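PDB 3PY9: protein kinase from Staphylococcus aureus subsp. aureus Mu50, which probably senses muropeptides at the cell surface through its extracellular PASTA domains and relays the signal to an intracellular Ser/Thr kinase domain. Local coordinates for residues A[143-154]-A[182-193]; A[233-241]-A[273-281]. All coordinates share one frame; numbering follows the deposited sequence.

How the contacts relate
Followed from the N terminus, the chain passes two PASTA domains before contact 1, where residues 143-154 of the third PASTA domain meet residues 182-193. That contact closes a loop of 27 residues holding most of helix 154-162 and strand 167-173, so strand 143-146 and the loop after it are tied to strands 183-187 and 191-194. Contact 2 opens only later, and its strands 233-241 and 273-279 enclose 31 residues with strands but no helix. The two loops lie in series, neither nested nor crossed. Their centres are about 35 Å apart and their nearest atoms about 18 Å, without touching: contact 1 joins parts of the third PASTA domain, contact 2 two strands of the C-terminal PASTA-like domain.

Contact 1: A[143-154]-A[182-193]; sequences QVYVEDFEHKSF and DVISQSPKGKSV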
# COMPACT_ATOMS: atom_id res chain seq x y z
N GLN A 143 11.72 6.27 -6.52
CA GLN A 143 11.56 7.26 -7.59
C GLN A 143 12.33 6.76 -8.79
O GLN A 143 13.50 6.39 -8.70
CB GLN A 143 12.09 8.64 -7.20
CG GLN A 143 11.36 9.33 -6.05
CD GLN A 143 9.88 9.38 -6.25
OE1 GLN A 143 9.13 8.57 -5.68
NE2 GLN A 143 9.43 10.34 -7.06
N VAL A 144 11.63 6.69 -9.91
CA VAL A 144 12.22 6.25 -11.17
C VAL A 144 12.05 7.38 -12.17
O VAL A 144 10.99 7.98 -12.24
CB VAL A 144 11.53 4.99 -11.70
CG1 VAL A 144 12.13 4.57 -13.05
CG2 VAL A 144 11.66 3.86 -10.68
N TYR A 145 13.10 7.64 -12.94
CA TYR A 145 13.10 8.71 -13.90
C TYR A 145 12.28 8.34 -15.14
O TYR A 145 12.45 7.27 -15.72
CB TYR A 145 14.54 9.07 -14.28
CG TYR A 145 14.65 10.37 -15.05
CD1 TYR A 145 14.87 11.57 -14.40
CD2 TYR A 145 14.51 10.38 -16.47
CE1 TYR A 145 14.97 12.76 -15.13
CE2 TYR A 145 14.62 11.57 -17.19
CZ TYR A 145 14.82 12.75 -16.52
OH TYR A 145 14.93 13.94 -17.22
N VAL A 146 11.37 9.23 -15.52
CA VAL A 146 10.55 9.04 -16.73
C VAL A 146 11.21 9.69 -17.94
O VAL A 146 11.19 10.91 -18.08
CB VAL A 146 9.17 9.68 -16.56
CG1 VAL A 146 8.22 9.20 -17.69
CG2 VAL A 146 8.62 9.35 -15.17
N GLU A 147 11.81 8.87 -18.79
CA GLU A 147 12.45 9.36 -20.00
C GLU A 147 11.47 10.09 -20.94
O GLU A 147 10.38 9.58 -21.25
CB GLU A 147 13.19 8.25 -20.75
CG GLU A 147 14.05 8.84 -21.87
CD GLU A 147 14.81 7.82 -22.67
OE1 GLU A 147 14.75 6.61 -22.34
OE2 GLU A 147 15.49 8.23 -23.62
N ASP A 148 11.88 11.28 -21.36
CA ASP A 148 11.07 12.13 -22.23
C ASP A 148 11.24 11.64 -23.66
O ASP A 148 12.32 11.74 -24.24
CB ASP A 148 11.53 13.57 -22.11
CG ASP A 148 10.64 14.56 -22.85
OD1 ASP A 148 9.81 14.16 -23.70
OD2 ASP A 148 10.81 15.77 -22.55
N PHE A 149 10.16 11.09 -24.19
CA PHE A 149 10.15 10.53 -25.53
C PHE A 149 9.32 11.37 -26.52
O PHE A 149 8.92 10.88 -27.59
CB PHE A 149 9.58 9.11 -25.50
CG PHE A 149 10.58 8.03 -25.07
CD1 PHE A 149 11.63 7.65 -25.91
CD2 PHE A 149 10.42 7.37 -23.85
CE1 PHE A 149 12.53 6.63 -25.53
CE2 PHE A 149 11.31 6.36 -23.46
CZ PHE A 149 12.36 6.00 -24.29
N GLU A 150 9.04 12.63 -26.18
CA GLU A 150 8.20 13.43 -27.07
C GLU A 150 8.84 13.49 -28.45
O GLU A 150 10.05 13.68 -28.55
CB GLU A 150 7.88 14.81 -26.48
CG GLU A 150 6.69 14.72 -25.50
CD GLU A 150 6.14 16.07 -25.05
OE1 GLU A 150 6.79 17.12 -25.26
OE2 GLU A 150 5.04 16.06 -24.46
N HIS A 151 8.03 13.28 -29.48
CA HIS A 151 8.48 13.24 -30.88
C HIS A 151 9.38 12.06 -31.23
O HIS A 151 10.08 12.10 -32.25
CB HIS A 151 9.18 14.55 -31.32
CG HIS A 151 8.32 15.77 -31.23
ND1 HIS A 151 6.95 15.72 -31.06
CD2 HIS A 151 8.64 17.09 -31.32
CE1 HIS A 151 6.47 16.95 -31.02
NE2 HIS A 151 7.47 17.80 -31.18
N LYS A 152 9.38 11.02 -30.40
CA LYS A 152 10.11 9.80 -30.74
C LYS A 152 9.11 8.67 -30.97
O LYS A 152 7.90 8.89 -30.92
CB LYS A 152 11.17 9.46 -29.67
CG LYS A 152 12.26 10.52 -29.51
CD LYS A 152 13.56 10.15 -30.25
CE LYS A 152 14.24 11.42 -30.78
NZ LYS A 152 15.62 11.24 -31.31
N SER A 153 9.60 7.46 -31.24
CA SER A 153 8.71 6.33 -31.50
C SER A 153 7.98 5.87 -30.24
O SER A 153 8.61 5.62 -29.20
CB SER A 153 9.48 5.16 -32.10
OG SER A 153 8.81 3.94 -31.83
N PHE A 154 6.66 5.75 -30.34
CA PHE A 154 5.90 5.25 -29.21
C PHE A 154 6.28 3.81 -28.82
O PHE A 154 6.32 3.48 -27.63
CB PHE A 154 4.40 5.38 -29.45
CG PHE A 154 3.56 4.76 -28.36
CD1 PHE A 154 3.59 5.27 -27.06
CD2 PHE A 154 2.75 3.67 -28.63
CE1 PHE A 154 2.82 4.71 -26.05
CE2 PHE A 154 1.97 3.10 -27.62
CZ PHE A 154 2.01 3.61 -26.33
N ASP A 182 4.77 8.02 -33.82
CA ASP A 182 5.56 8.92 -32.99
C ASP A 182 4.65 9.65 -32.00
O ASP A 182 3.46 9.84 -32.24
CB ASP A 182 6.36 9.92 -33.84
CG ASP A 182 7.63 9.31 -34.42
OD1 ASP A 182 7.76 8.06 -34.46
OD2 ASP A 182 8.52 10.10 -34.84
N VAL A 183 5.26 10.09 -30.89
CA VAL A 183 4.56 10.64 -29.75
C VAL A 183 4.31 12.13 -29.95
O VAL A 183 5.26 12.93 -30.08
CB VAL A 183 5.39 10.42 -28.46
CG1 VAL A 183 4.78 11.19 -27.28
CG2 VAL A 183 5.57 8.92 -28.16
N ILE A 184 3.03 12.49 -29.96
CA ILE A 184 2.61 13.88 -29.92
C ILE A 184 2.95 14.47 -28.56
O ILE A 184 3.60 15.48 -28.48
CB ILE A 184 1.07 14.07 -30.14
CG1 ILE A 184 0.53 13.18 -31.27
CG2 ILE A 184 0.72 15.55 -30.35
CD1 ILE A 184 1.13 13.45 -32.61
N SER A 185 2.51 13.80 -27.50
CA SER A 185 2.69 14.32 -26.14
C SER A 185 2.83 13.23 -25.09
O SER A 185 2.36 12.10 -25.28
CB SER A 185 1.53 15.24 -25.77
OG SER A 185 0.38 14.48 -25.47
N GLN A 186 3.45 13.59 -23.96
CA GLN A 186 3.74 12.65 -22.87
C GLN A 186 3.62 13.30 -21.52
O GLN A 186 4.13 14.40 -21.30
CB GLN A 186 5.15 12.07 -23.00
CG GLN A 186 5.50 10.95 -21.99
CD GLN A 186 6.96 10.52 -22.12
OE1 GLN A 186 7.53 10.56 -23.23
NE2 GLN A 186 7.58 10.11 -21.00
N SER A 187 2.98 12.59 -20.60
CA SER A 187 2.77 13.07 -19.26
C SER A 187 2.74 11.89 -18.29
O SER A 187 1.94 10.97 -18.48
CB SER A 187 1.44 13.82 -19.20
OG SER A 187 1.25 14.38 -17.93
N PRO A 188 3.61 11.91 -17.27
CA PRO A 188 4.73 12.86 -17.11
C PRO A 188 5.95 12.52 -17.98
O PRO A 188 5.96 11.47 -18.62
CB PRO A 188 5.07 12.74 -15.63
CG PRO A 188 4.76 11.32 -15.32
CD PRO A 188 3.51 11.01 -16.11
N LYS A 189 6.95 13.40 -17.99
CA LYS A 189 8.19 13.22 -18.78
C LYS A 189 9.26 14.09 -18.17
O LYS A 189 8.93 15.11 -17.55
CB LYS A 189 7.97 13.65 -20.26
CG LYS A 189 7.76 15.19 -20.40
CD LYS A 189 7.20 15.60 -21.76
CE LYS A 189 6.81 17.09 -21.72
NZ LYS A 189 8.03 17.90 -21.93
N GLY A 190 10.52 13.71 -18.35
CA GLY A 190 11.67 14.55 -17.94
C GLY A 190 11.82 14.77 -16.45
O GLY A 190 12.35 15.81 -16.00
N LYS A 191 11.42 13.76 -15.68
CA LYS A 191 11.09 13.91 -14.27
C LYS A 191 11.15 12.52 -13.63
O LYS A 191 10.72 11.57 -14.25
CB LYS A 191 9.62 14.36 -14.20
CG LYS A 191 9.26 15.36 -13.15
CD LYS A 191 7.74 15.37 -12.90
CE LYS A 191 6.97 16.13 -13.98
NZ LYS A 191 5.70 16.76 -13.42
N SER A 192 11.67 12.40 -12.41
CA SER A 192 11.45 11.18 -11.66
C SER A 192 10.11 11.19 -10.91
O SER A 192 9.72 12.19 -10.36
CB SER A 192 12.62 10.85 -10.72
OG SER A 192 12.90 11.90 -9.82
N VAL A 193 9.41 10.06 -10.93
CA VAL A 193 8.11 9.91 -10.27
C VAL A 193 8.05 8.50 -9.65
O VAL A 193 8.91 7.66 -9.95
CB VAL A 193 6.93 10.06 -11.29
CG1 VAL A 193 7.01 11.41 -12.07
CG2 VAL A 193 6.96 8.91 -12.27
O HOH W 1 9.37 17.37 -24.68
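In the third PASTA domain, a two-stranded antiparallel sheet pairs Val144 with Val193, and the loop after it is laced to strand 183-187. Val144 N reaches Val193 O at 2.9 Å, and Val193 N returns a bond to Val144 O. Beside this pair, Val146 CG2 presses on Val193 CG2 at 3.4 Å, tighter than a usual carbon contact. The Tyr145 ring lays one face over Lys191 N, offset toward its rim. Gln186 grips the loop with both ends of its amide: NE2 donates to Glu147 O (2.9 Å, nearly in the amide plane), while OE1 accepts from Phe149 N at 2.8 Å. CG anti to the backbone N (chi1 -174°) and an extended chain carry the buried amide to these two backbone groups, and NE2 also bonds Pro188 O, next to the cis peptide preceding Pro188. Glu150 OE2 uses its anti lone pair to accept from Gln186 N (3.0 Å). The Glu150 chain crosses Lys189 at about a right angle, whereas Asp148 runs alongside it. Lys189 NZ lies 3.6 Å from Asp148 OD2, a salt bridge; its bridge to Glu150 OE1 is long, and a water bonded to all three groups completes the network. Asp148 OD1 closes an Asx turn by accepting from Glu150 N. Within the type II turn from Phe149 to Lys152, His151 N donates to Val183 O, and Val183 N in turn donates to Lys152 O at its end. Helix 154-162 covers Val146 and Phe149 through Leu161, while strand 198-204 pairs with 183-187 and sets Phe201 edge-to-face with Phe154.

Contact 2: A[233-241]-A[273-281]; sequences QKVKVYIKD and ASYIVKVDG
Val235, Val237 and Ile239 face Val279, Val277 and Tyr275 as non-hydrogen-bonded pairs in the antiparallel sheet of the C-terminal PASTA-like domain. The Val235 and Val277 side chains cross diagonally, CG1 to CG1 at 3.7 Å, whereas Val237 and Val277 lie side by side. On the other sheet face, Tyr238 has CG beside its backbone N (chi1 -52°), which swings the ring along the partner strand to Lys278. There Tyr238 CE2 meets Lys278 CD at 3.8 Å, the extended lysine chain crossing at about a right angle. Backbone bonds tie Lys236 to Lys278, Tyr238 to Ile276 and Lys240 to Ser274 in both directions. Asp280 finishes the pairing: its N donates to Lys234 O at 2.8 Å, and its OD1 accepts from Lys234 N (3.0 Å) from above the carboxylate plane. Its other oxygen, OD2, rests 3.4 Å from Gln233 CG; the Gln233 amide stands almost perpendicular to the carboxylate (83°), with OE1 bonded to Thr226 N. A water joins Lys234 O, Lys236 NZ and Gly281 N. Strands 251-255 and 282-290 flank the pair, on 233-241 and 273-279 respectively, while Ile263 of strand 259-265 packs against Val237, Ile239 and Tyr275.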
# COMPACT_ATOMS: atom_id res chain seq x y z
N GLN A 233 -34.86 18.23 -21.60
CA GLN A 233 -34.12 17.01 -21.35
C GLN A 233 -32.84 17.10 -22.16
O GLN A 233 -32.82 17.66 -23.27
CB GLN A 233 -34.90 15.80 -21.82
CG GLN A 233 -36.19 15.56 -21.10
CD GLN A 233 -36.93 14.37 -21.66
OE1 GLN A 233 -37.29 14.36 -22.82
NE2 GLN A 233 -37.16 13.37 -20.83
N LYS A 234 -31.79 16.51 -21.62
CA LYS A 234 -30.51 16.51 -22.29
C LYS A 234 -30.31 15.24 -23.12
O LYS A 234 -30.49 14.12 -22.65
CB LYS A 234 -29.40 16.62 -21.25
CG LYS A 234 -28.09 17.17 -21.81
CD LYS A 234 -26.91 16.97 -20.84
CE LYS A 234 -27.36 16.80 -19.38
NZ LYS A 234 -28.21 17.93 -18.91
N VAL A 235 -29.93 15.45 -24.37
CA VAL A 235 -29.69 14.35 -25.28
C VAL A 235 -28.18 14.21 -25.44
O VAL A 235 -27.48 15.20 -25.59
CB VAL A 235 -30.37 14.57 -26.64
CG1 VAL A 235 -30.17 13.37 -27.56
CG2 VAL A 235 -31.84 14.84 -26.43
N LYS A 236 -27.71 12.97 -25.37
CA LYS A 236 -26.32 12.65 -25.63
C LYS A 236 -26.26 11.52 -26.63
O LYS A 236 -26.87 10.45 -26.44
CB LYS A 236 -25.58 12.29 -24.33
CG LYS A 236 -25.34 13.47 -23.41
CD LYS A 236 -24.56 13.08 -22.18
CE LYS A 236 -24.81 14.08 -21.05
NZ LYS A 236 -26.13 13.82 -20.39
N VAL A 237 -25.55 11.78 -27.72
CA VAL A 237 -25.37 10.86 -28.82
C VAL A 237 -23.93 10.35 -28.78
O VAL A 237 -22.96 11.13 -28.77
CB VAL A 237 -25.66 11.55 -30.17
CG1 VAL A 237 -25.73 10.54 -31.31
CG2 VAL A 237 -26.97 12.36 -30.10
N TYR A 238 -23.79 9.03 -28.71
CA TYR A 238 -22.48 8.38 -28.68
C TYR A 238 -22.35 7.58 -29.96
O TYR A 238 -23.26 6.85 -30.33
CB TYR A 238 -22.31 7.47 -27.46
CG TYR A 238 -22.63 8.11 -26.14
CD1 TYR A 238 -21.62 8.58 -25.30
CD2 TYR A 238 -23.96 8.26 -25.71
CE1 TYR A 238 -21.93 9.18 -24.06
CE2 TYR A 238 -24.28 8.85 -24.50
CZ TYR A 238 -23.26 9.31 -23.67
OH TYR A 238 -23.60 9.88 -22.45
N ILE A 239 -21.21 7.75 -30.63
CA ILE A 239 -20.96 7.12 -31.93
C ILE A 239 -19.74 6.20 -31.85
O ILE A 239 -18.75 6.55 -31.22
CB ILE A 239 -20.79 8.20 -33.05
CG1 ILE A 239 -22.14 8.61 -33.61
CG2 ILE A 239 -19.98 7.70 -34.22
CD1 ILE A 239 -22.80 9.72 -32.84
N LYS A 240 -19.84 5.02 -32.46
CA LYS A 240 -18.67 4.17 -32.74
C LYS A 240 -18.55 4.05 -34.25
O LYS A 240 -19.42 3.46 -34.88
CB LYS A 240 -18.82 2.78 -32.13
CG LYS A 240 -18.83 2.76 -30.61
CD LYS A 240 -18.84 1.33 -30.05
CE LYS A 240 -18.90 1.36 -28.52
NZ LYS A 240 -19.38 0.08 -27.92
N ASP A 241 -17.50 4.64 -34.84
CA ASP A 241 -17.27 4.57 -36.30
C ASP A 241 -15.76 4.62 -36.62
O ASP A 241 -14.94 4.26 -35.77
CB ASP A 241 -18.04 5.67 -37.05
CG ASP A 241 -17.56 7.08 -36.70
OD1 ASP A 241 -16.93 7.25 -35.63
OD2 ASP A 241 -17.82 8.01 -37.49
N ALA A 273 -20.38 0.51 -37.94
CA ALA A 273 -20.46 1.63 -37.01
C ALA A 273 -21.80 1.55 -36.28
O ALA A 273 -22.70 0.83 -36.71
CB ALA A 273 -20.34 2.94 -37.76
N SER A 274 -21.91 2.27 -35.17
CA SER A 274 -23.14 2.29 -34.39
C SER A 274 -23.34 3.64 -33.67
O SER A 274 -22.38 4.39 -33.44
CB SER A 274 -23.17 1.12 -33.40
OG SER A 274 -22.09 1.15 -32.47
N TYR A 275 -24.60 3.94 -33.35
CA TYR A 275 -24.92 5.07 -32.48
C TYR A 275 -25.82 4.67 -31.32
O TYR A 275 -26.67 3.77 -31.46
CB TYR A 275 -25.54 6.22 -33.25
CG TYR A 275 -26.92 5.96 -33.82
CD1 TYR A 275 -27.08 5.69 -35.17
CD2 TYR A 275 -28.07 6.01 -33.01
CE1 TYR A 275 -28.34 5.46 -35.72
CE2 TYR A 275 -29.32 5.77 -33.53
CZ TYR A 275 -29.45 5.51 -34.89
OH TYR A 275 -30.69 5.27 -35.45
N ILE A 276 -25.61 5.32 -30.19
CA ILE A 276 -26.54 5.28 -29.08
C ILE A 276 -26.99 6.70 -28.83
O ILE A 276 -26.17 7.61 -28.83
CB ILE A 276 -25.90 4.81 -27.75
CG1 ILE A 276 -24.97 3.60 -27.95
CG2 ILE A 276 -26.96 4.59 -26.70
CD1 ILE A 276 -25.66 2.29 -27.92
N VAL A 277 -28.29 6.87 -28.61
CA VAL A 277 -28.87 8.15 -28.21
C VAL A 277 -29.52 7.96 -26.85
O VAL A 277 -30.49 7.21 -26.73
CB VAL A 277 -29.97 8.61 -29.19
CG1 VAL A 277 -30.58 9.92 -28.71
CG2 VAL A 277 -29.44 8.75 -30.62
N LYS A 278 -29.00 8.67 -25.85
CA LYS A 278 -29.58 8.72 -24.50
C LYS A 278 -30.27 10.06 -24.22
O LYS A 278 -29.87 11.09 -24.78
CB LYS A 278 -28.50 8.50 -23.46
CG LYS A 278 -27.74 7.19 -23.63
CD LYS A 278 -26.83 6.96 -22.45
CE LYS A 278 -25.99 5.72 -22.62
NZ LYS A 278 -25.01 5.67 -21.51
N VAL A 279 -31.30 10.02 -23.37
CA VAL A 279 -32.08 11.21 -23.00
C VAL A 279 -32.17 11.22 -21.48
O VAL A 279 -32.73 10.29 -20.87
CB VAL A 279 -33.51 11.23 -23.65
CG1 VAL A 279 -34.33 12.36 -23.09
CG2 VAL A 279 -33.42 11.34 -25.20
N ASP A 280 -31.60 12.24 -20.86
CA ASP A 280 -31.42 12.24 -19.39
C ASP A 280 -30.86 10.91 -18.84
O ASP A 280 -31.37 10.38 -17.85
CB ASP A 280 -32.75 12.57 -18.70
CG ASP A 280 -33.10 14.03 -18.80
OD1 ASP A 280 -32.24 14.88 -19.09
OD2 ASP A 280 -34.27 14.35 -18.58
N GLY A 281 -29.81 10.39 -19.47
CA GLY A 281 -29.11 9.21 -18.97
C GLY A 281 -29.63 7.86 -19.43
O GLY A 281 -28.93 6.85 -19.30
O HOH W 2 -28.52 12.19 -21.80